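Local coordinates for protein putative tetR-family transcriptional regulator (Streptomyces coelicolor, PDB 3FIW) that probably binds DNA at regulatory regions and acts as a transcriptional regulator, most likely a repressor, of the TetR family, at residues D36-E40 and V41-G45; S143-E147 and R148-M152; F160-G163 and C164-E168. One frame throughout, in Å; residues are numbered along the deposited sequence.

Contact 1: residues D36-E40 and V41-G45; sequences DLLDE and VGLDG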
loop_
_atom_site.group_PDB
_atom_site.type_symbol
_atom_site.label_atom_id
_atom_site.label_comp_id
_atom_site.label_asym_id
_atom_site.label_seq_id
_atom_site.Cartn_x
_atom_site.Cartn_y
_atom_site.Cartn_z
ATOM N N ASP A 36 16.755 1.399 -14.375
ATOM C CA ASP A 36 17.397 0.135 -14.685
ATOM C C ASP A 36 18.205 -0.392 -13.521
ATOM O O ASP A 36 18.158 -1.598 -13.245
ATOM C CB ASP A 36 18.309 0.225 -15.906
ATOM C CG ASP A 36 17.534 0.351 -17.216
ATOM O OD1 ASP A 36 16.267 0.270 -17.246
ATOM O OD2 ASP A 36 18.229 0.540 -18.234
ATOM N N LEU A 37 18.936 0.503 -12.851
ATOM C CA LEU A 37 19.656 0.189 -11.614
ATOM C C LEU A 37 18.727 -0.341 -10.521
ATOM O O LEU A 37 19.067 -1.314 -9.823
ATOM C CB LEU A 37 20.423 1.413 -11.081
ATOM C CG LEU A 37 21.303 1.138 -9.835
ATOM C CD1 LEU A 37 22.507 0.285 -10.162
ATOM C CD2 LEU A 37 21.744 2.434 -9.169
ATOM N N LEU A 38 17.569 0.307 -10.377
ATOM C CA LEU A 38 16.538 -0.111 -9.464
ATOM C C LEU A 38 16.120 -1.532 -9.770
ATOM O O LEU A 38 16.006 -2.343 -8.841
ATOM C CB LEU A 38 15.334 0.826 -9.553
ATOM C CG LEU A 38 14.028 0.422 -8.826
ATOM C CD1 LEU A 38 14.176 0.334 -7.307
ATOM C CD2 LEU A 38 12.864 1.377 -9.249
ATOM N N ASP A 39 15.892 -1.833 -11.058
ATOM C CA ASP A 39 15.571 -3.195 -11.479
ATOM C C ASP A 39 16.636 -4.160 -11.014
ATOM O O ASP A 39 16.331 -5.270 -10.577
ATOM C CB ASP A 39 15.342 -3.301 -13.004
ATOM C CG ASP A 39 13.958 -2.855 -13.393
ATOM O OD1 ASP A 39 13.743 -2.349 -14.518
ATOM O OD2 ASP A 39 13.081 -2.976 -12.522
ATOM N N GLU A 40 17.882 -3.712 -11.085
ATOM C CA GLU A 40 19.028 -4.555 -10.800
ATOM C C GLU A 40 19.260 -4.782 -9.322
ATOM O O GLU A 40 19.538 -5.895 -8.917
ATOM C CB GLU A 40 20.300 -3.926 -11.381
ATOM C CG GLU A 40 21.099 -4.843 -12.328
ATOM C CD GLU A 40 20.920 -4.458 -13.829
ATOM O OE1 GLU A 40 19.776 -4.109 -14.246
ATOM O OE2 GLU A 40 21.924 -4.503 -14.591
ATOM N N VAL A 41 19.218 -3.728 -8.515
ATOM C CA VAL A 41 19.742 -3.847 -7.141
ATOM C C VAL A 41 18.668 -3.675 -6.056
ATOM O O VAL A 41 18.934 -3.886 -4.875
ATOM C CB VAL A 41 20.958 -2.870 -6.875
ATOM C CG1 VAL A 41 22.125 -3.197 -7.805
ATOM C CG2 VAL A 41 20.543 -1.375 -6.994
ATOM N N GLY A 42 17.462 -3.288 -6.448
ATOM C CA GLY A 42 16.389 -3.046 -5.481
ATOM C C GLY A 42 16.464 -1.607 -5.059
ATOM O O GLY A 42 17.528 -0.976 -5.202
ATOM N N LEU A 43 15.352 -1.074 -4.556
ATOM C CA LEU A 43 15.321 0.310 -4.050
ATOM C C LEU A 43 16.369 0.561 -2.955
ATOM O O LEU A 43 16.965 1.633 -2.896
ATOM C CB LEU A 43 13.910 0.677 -3.548
ATOM C CG LEU A 43 13.500 2.099 -3.143
ATOM C CD1 LEU A 43 13.688 3.131 -4.284
ATOM C CD2 LEU A 43 12.065 2.149 -2.653
ATOM N N ASP A 44 16.560 -0.422 -2.080
ATOM C CA ASP A 44 17.504 -0.316 -0.971
ATOM C C ASP A 44 18.923 -0.195 -1.462
ATOM O O ASP A 44 19.748 0.394 -0.758
ATOM C CB ASP A 44 17.375 -1.513 -0.035
ATOM C CG ASP A 44 16.166 -1.405 0.914
ATOM O OD1 ASP A 44 15.475 -0.350 0.953
ATOM O OD2 ASP A 44 15.934 -2.379 1.648
ATOM N N GLY A 45 19.212 -0.737 -2.652
ATOM C CA GLY A 45 20.516 -0.497 -3.338
ATOM C C GLY A 45 20.727 0.735 -4.251
ATOM O O GLY A 45 21.799 0.895 -4.867
#

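Contact 2: residues S143-E147 and R148-M152; sequences SGVPE and RHAQM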
loop_
_atom_site.group_PDB
_atom_site.type_symbol
_atom_site.label_atom_id
_atom_site.label_comp_id
_atom_site.label_asym_id
_atom_site.label_seq_id
_atom_site.Cartn_x
_atom_site.Cartn_y
_atom_site.Cartn_z
ATOM N N SER A 143 -20.723 9.065 -18.404
ATOM C CA SER A 143 -21.218 7.693 -18.532
ATOM C C SER A 143 -22.345 7.422 -17.526
ATOM O O SER A 143 -22.937 6.348 -17.515
ATOM C CB SER A 143 -20.070 6.685 -18.352
ATOM O OG SER A 143 -19.013 6.992 -19.247
ATOM N N GLY A 144 -22.635 8.398 -16.680
ATOM C CA GLY A 144 -23.696 8.225 -15.712
ATOM C C GLY A 144 -23.252 7.852 -14.312
ATOM O O GLY A 144 -24.098 7.739 -13.434
ATOM N N VAL A 145 -21.948 7.633 -14.088
ATOM C CA VAL A 145 -21.415 7.513 -12.726
ATOM C C VAL A 145 -21.499 8.871 -11.986
ATOM O O VAL A 145 -20.941 9.869 -12.445
ATOM C CB VAL A 145 -19.920 6.964 -12.696
ATOM C CG1 VAL A 145 -19.477 6.695 -11.262
ATOM C CG2 VAL A 145 -19.733 5.707 -13.584
ATOM N N PRO A 146 -22.202 8.921 -10.834
ATOM C CA PRO A 146 -22.307 10.179 -10.082
ATOM C C PRO A 146 -20.916 10.623 -9.633
ATOM O O PRO A 146 -20.133 9.782 -9.206
ATOM C CB PRO A 146 -23.157 9.787 -8.877
ATOM C CG PRO A 146 -23.924 8.575 -9.339
ATOM C CD PRO A 146 -22.943 7.833 -10.174
ATOM N N GLU A 147 -20.607 11.916 -9.744
ATOM C CA GLU A 147 -19.241 12.422 -9.579
ATOM C C GLU A 147 -18.513 12.028 -8.281
ATOM O O GLU A 147 -17.354 11.644 -8.331
ATOM C CB GLU A 147 -19.166 13.947 -9.726
ATOM C CG GLU A 147 -17.790 14.463 -9.285
ATOM C CD GLU A 147 -17.224 15.531 -10.189
ATOM O OE1 GLU A 147 -18.023 16.380 -10.649
ATOM O OE2 GLU A 147 -15.982 15.533 -10.418
ATOM N N ARG A 148 -19.202 12.183 -7.156
ATOM C CA ARG A 148 -18.670 11.932 -5.850
ATOM C C ARG A 148 -18.280 10.476 -5.775
ATOM O O ARG A 148 -17.190 10.188 -5.359
ATOM C CB ARG A 148 -19.707 12.280 -4.767
ATOM C CG ARG A 148 -19.308 11.919 -3.313
ATOM C CD ARG A 148 -18.191 12.829 -2.725
ATOM N NE ARG A 148 -18.009 12.728 -1.256
ATOM C CZ ARG A 148 -18.247 11.645 -0.487
ATOM N NH1 ARG A 148 -18.692 10.483 -1.000
ATOM N NH2 ARG A 148 -18.028 11.716 0.829
ATOM N N HIS A 149 -19.141 9.573 -6.242
ATOM C CA HIS A 149 -18.811 8.152 -6.270
ATOM C C HIS A 149 -17.646 7.774 -7.202
ATOM O O HIS A 149 -16.851 6.917 -6.861
ATOM C CB HIS A 149 -20.036 7.314 -6.572
ATOM C CG HIS A 149 -21.133 7.503 -5.588
ATOM N ND1 HIS A 149 -21.016 7.126 -4.272
ATOM C CD2 HIS A 149 -22.362 8.059 -5.719
ATOM C CE1 HIS A 149 -22.135 7.425 -3.633
ATOM N NE2 HIS A 149 -22.964 7.998 -4.487
ATOM N N ALA A 150 -17.559 8.432 -8.361
ATOM C CA ALA A 150 -16.471 8.247 -9.342
ATOM C C ALA A 150 -15.159 8.600 -8.696
ATOM O O ALA A 150 -14.251 7.765 -8.678
ATOM C CB ALA A 150 -16.705 9.091 -10.623
ATOM N N GLN A 151 -15.084 9.787 -8.098
ATOM C CA GLN A 151 -13.896 10.238 -7.356
ATOM C C GLN A 151 -13.428 9.263 -6.257
ATOM O O GLN A 151 -12.224 8.863 -6.203
ATOM C CB GLN A 151 -14.126 11.661 -6.819
ATOM C CG GLN A 151 -13.282 12.736 -7.592
ATOM C CD GLN A 151 -14.081 13.977 -8.050
ATOM O OE1 GLN A 151 -15.167 14.280 -7.523
ATOM N NE2 GLN A 151 -13.535 14.704 -9.046
HETATM N N MSE A 152 -14.378 8.860 -5.403
HETATM C CA MSE A 152 -14.097 7.884 -4.315
HETATM C C MSE A 152 -13.608 6.545 -4.824
HETATM O O MSE A 152 -12.586 6.052 -4.329
HETATM C CB MSE A 152 -15.298 7.732 -3.405
HETATM C CG MSE A 152 -15.730 9.090 -2.809
HETATM SE SE MSE A 152 -14.346 9.835 -1.631
HETATM C CE MSE A 152 -13.414 11.032 -2.816
#

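Contact 3: residues F160-G163 and C164-E168; sequences FTVG and CVLEE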
loop_
_atom_site.group_PDB
_atom_site.type_symbol
_atom_site.label_atom_id
_atom_site.label_comp_id
_atom_site.label_asym_id
_atom_site.label_seq_id
_atom_site.Cartn_x
_atom_site.Cartn_y
_atom_site.Cartn_z
ATOM N N PHE A 160 -6.047 0.848 -3.051
ATOM C CA PHE A 160 -6.052 -0.612 -3.044
ATOM C C PHE A 160 -4.903 -1.210 -3.875
ATOM O O PHE A 160 -4.208 -2.112 -3.414
ATOM C CB PHE A 160 -7.443 -1.137 -3.458
ATOM C CG PHE A 160 -7.472 -2.604 -3.874
ATOM C CD1 PHE A 160 -7.427 -3.612 -2.924
ATOM C CD2 PHE A 160 -7.557 -2.955 -5.230
ATOM C CE1 PHE A 160 -7.453 -4.943 -3.306
ATOM C CE2 PHE A 160 -7.572 -4.294 -5.613
ATOM C CZ PHE A 160 -7.563 -5.257 -4.682
ATOM N N THR A 161 -4.700 -0.717 -5.095
ATOM C CA THR A 161 -3.592 -1.229 -5.955
ATOM C C THR A 161 -2.203 -1.036 -5.337
ATOM O O THR A 161 -1.325 -1.961 -5.368
ATOM C CB THR A 161 -3.611 -0.606 -7.357
ATOM O OG1 THR A 161 -4.944 -0.642 -7.927
ATOM C CG2 THR A 161 -2.592 -1.255 -8.277
ATOM N N VAL A 162 -1.976 0.121 -4.723
ATOM C CA VAL A 162 -0.692 0.333 -4.025
ATOM C C VAL A 162 -0.472 -0.742 -2.963
ATOM O O VAL A 162 0.560 -1.420 -2.914
ATOM C CB VAL A 162 -0.580 1.790 -3.492
ATOM C CG1 VAL A 162 0.686 2.004 -2.590
ATOM C CG2 VAL A 162 -0.470 2.687 -4.654
ATOM N N GLY A 163 -1.471 -0.942 -2.128
ATOM C CA GLY A 163 -1.366 -1.922 -1.084
ATOM C C GLY A 163 -1.187 -3.306 -1.653
ATOM O O GLY A 163 -0.386 -4.092 -1.121
ATOM N N CYS A 164 -1.925 -3.637 -2.721
ATOM C CA CYS A 164 -1.728 -4.957 -3.379
ATOM C C CYS A 164 -0.305 -5.177 -3.872
ATOM O O CYS A 164 0.343 -6.235 -3.577
ATOM C CB CYS A 164 -2.673 -5.091 -4.564
ATOM S SG CYS A 164 -4.378 -5.415 -4.134
ATOM N N VAL A 165 0.169 -4.196 -4.661
ATOM C CA VAL A 165 1.488 -4.296 -5.306
ATOM C C VAL A 165 2.636 -4.285 -4.284
ATOM O O VAL A 165 3.592 -5.009 -4.445
ATOM C CB VAL A 165 1.731 -3.279 -6.450
ATOM C CG1 VAL A 165 3.170 -3.409 -6.990
ATOM C CG2 VAL A 165 0.740 -3.490 -7.638
ATOM N N LEU A 166 2.525 -3.457 -3.250
ATOM C CA LEU A 166 3.473 -3.479 -2.162
ATOM C C LEU A 166 3.626 -4.879 -1.621
ATOM O O LEU A 166 4.739 -5.365 -1.458
ATOM C CB LEU A 166 2.955 -2.549 -1.054
ATOM C CG LEU A 166 3.429 -1.162 -0.618
ATOM C CD1 LEU A 166 4.721 -0.620 -1.263
ATOM C CD2 LEU A 166 2.340 -0.163 -0.647
ATOM N N GLU A 167 2.504 -5.558 -1.340
ATOM C CA GLU A 167 2.548 -6.911 -0.808
ATOM C C GLU A 167 3.108 -7.948 -1.849
ATOM O O GLU A 167 3.918 -8.800 -1.527
ATOM C CB GLU A 167 1.156 -7.272 -0.214
ATOM C CG GLU A 167 1.264 -7.909 1.203
ATOM C CD GLU A 167 -0.097 -8.348 1.839
ATOM O OE1 GLU A 167 -0.099 -9.444 2.473
ATOM O OE2 GLU A 167 -1.146 -7.640 1.737
ATOM N N GLU A 168 2.720 -7.840 -3.107
ATOM C CA GLU A 168 3.287 -8.697 -4.159
ATOM C C GLU A 168 4.813 -8.553 -4.293
ATOM O O GLU A 168 5.550 -9.571 -4.386
ATOM C CB GLU A 168 2.575 -8.496 -5.494
ATOM C CG GLU A 168 3.179 -9.257 -6.673
ATOM C CD GLU A 168 2.254 -9.341 -7.904
ATOM O OE1 GLU A 168 1.175 -8.699 -7.935
ATOM O OE2 GLU A 168 2.617 -10.022 -8.882
#

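Contact 1: residues D36-E40 and V41-G45
L38 packs closely on L43 where helix 27-41 ends. Its CD1 lies 3.3 Å from the backbone N of L43 and 3.8 Å from L43 CB. The same methyl is 3.5 Å from L43 CA, tighter than usual for two carbons. L38 CG stands anti to its backbone N (chi1 170°), beside the carbonyl carbon, and this sends the branch on toward the turn. The backbone closes the last helical turn with two bonds. V41 N donates to L37 O at 2.7 Å, and G42 N donates to L38 O at 3.0 Å. G42 leaves the helix with positive phi (89°), where a side chain would jam against the carbonyl O of V41. The side-chain contact on the other flank is looser. L37 and V41 meet at an angle through L37 CG and V41 CG2, 3.9 Å apart. E40 is exposed, and its bent chain carries the carboxylate away from the turn. D39 points away and forms a salt bridge with R114. L38 and L43 both reach L120 of helix 117-123. L38 also touches M76 and L43 touches L73, both of helix 69-79. L37 and V41 face the predicted DNA-binding motif instead, packing on R54 of helix 48-55.

Contact 2: residues S143-E147 and R148-M152
E147 and Q151 are joined by backbone and side chain, one turn apart at the start of helix 147-170. Q151 N donates to E147 O at 2.9 Å, and the bond is almost straight (177°). A150 N donates to P146 O at 3.0 Å. The side-chain link is weaker. Q151 NE2 reaches E147 OE2 at 2.9 Å, but the angle at the hydrogen is only 125°. The amide and carboxylate planes lie 20° apart, and both chains are bent at chi2. The stronger partner of E147 OE2 is R134 of helix 130-142, in a salt bridge. M137 of the same helix packs on E147, Q151 and A150. Further out, V145 CG1 touches A150 CB at 3.7 Å, and V145 also meets W96. P146 CB meets the edge of the H149 ring near its plane, 3.7 Å from CD2. The ring itself stacks on H207 of the second subunit, so the first turn lies at the dimer contact. The whole is a tight helix-to-helix connection. G144 closes helix 130-142 with a Schellman motif, and P146 takes the N-cap position of helix 147-170.

Contact 3: residues F160-G163 and C164-E168
The sulfur of C164 sits over one face of the F160 ring, a Cys sulfur-aromatic contact within a single helical turn. SG lies 3.5 Å from the ring centroid and 25° off the ring normal. It is displaced toward the rim, with CE1 and CZ of F160 each 3.2 Å from C164 SG. With chi1 at 163°, F160 swings its ring away from its own N, along the helix to meet C164 SG. The backbone is regular: C164 N donates to F160 O at 2.8 Å, and the next three residues repeat this i to i+4 pattern. V162 and L166 run side by side on another flank. Their methyls V162 CG1 and L166 CD2 are 3.3 Å apart, unusually close, but the L166 torsions are irregular and the closeness is doubtful. T161 and V165 also point the same way, with a looser methyl contact, and T161 OG1 is hydrogen-bonded to A157 O. In place of F160, an alanine here would probably leave C164 SG without its aromatic partner and open a gap beside G196 of the second subunit. L166 packs on L166 of the second subunit, and E167 forms a salt bridge with R159 of that subunit. The chemistry implies a largely apolar helix, ordered internally by sulfur-ring and methyl packing, with F160, T161 and L166 presented to the second subunit and a salt bridge added at E167.

Contact 1 belongs to the N-terminal TetR family region, and contacts 2 and 3 to the C-terminal one. Contacts 2 and 3 share helix 147-170. Contact 2 starts it and contact 3 lies further along, with centres 24 Å apart and nearest atoms about 8 Å apart. Both touch the second subunit. Contact 1 does not, and it lies across the chain's centre from contact 2, 38 Å away between centres. It is closer to contact 3, with nearest atoms about 8 Å apart. Helix 117-123 bridges that gap: R119 meets both L43 and L166. It may therefore link the predicted DNA-binding region to the dimer interface.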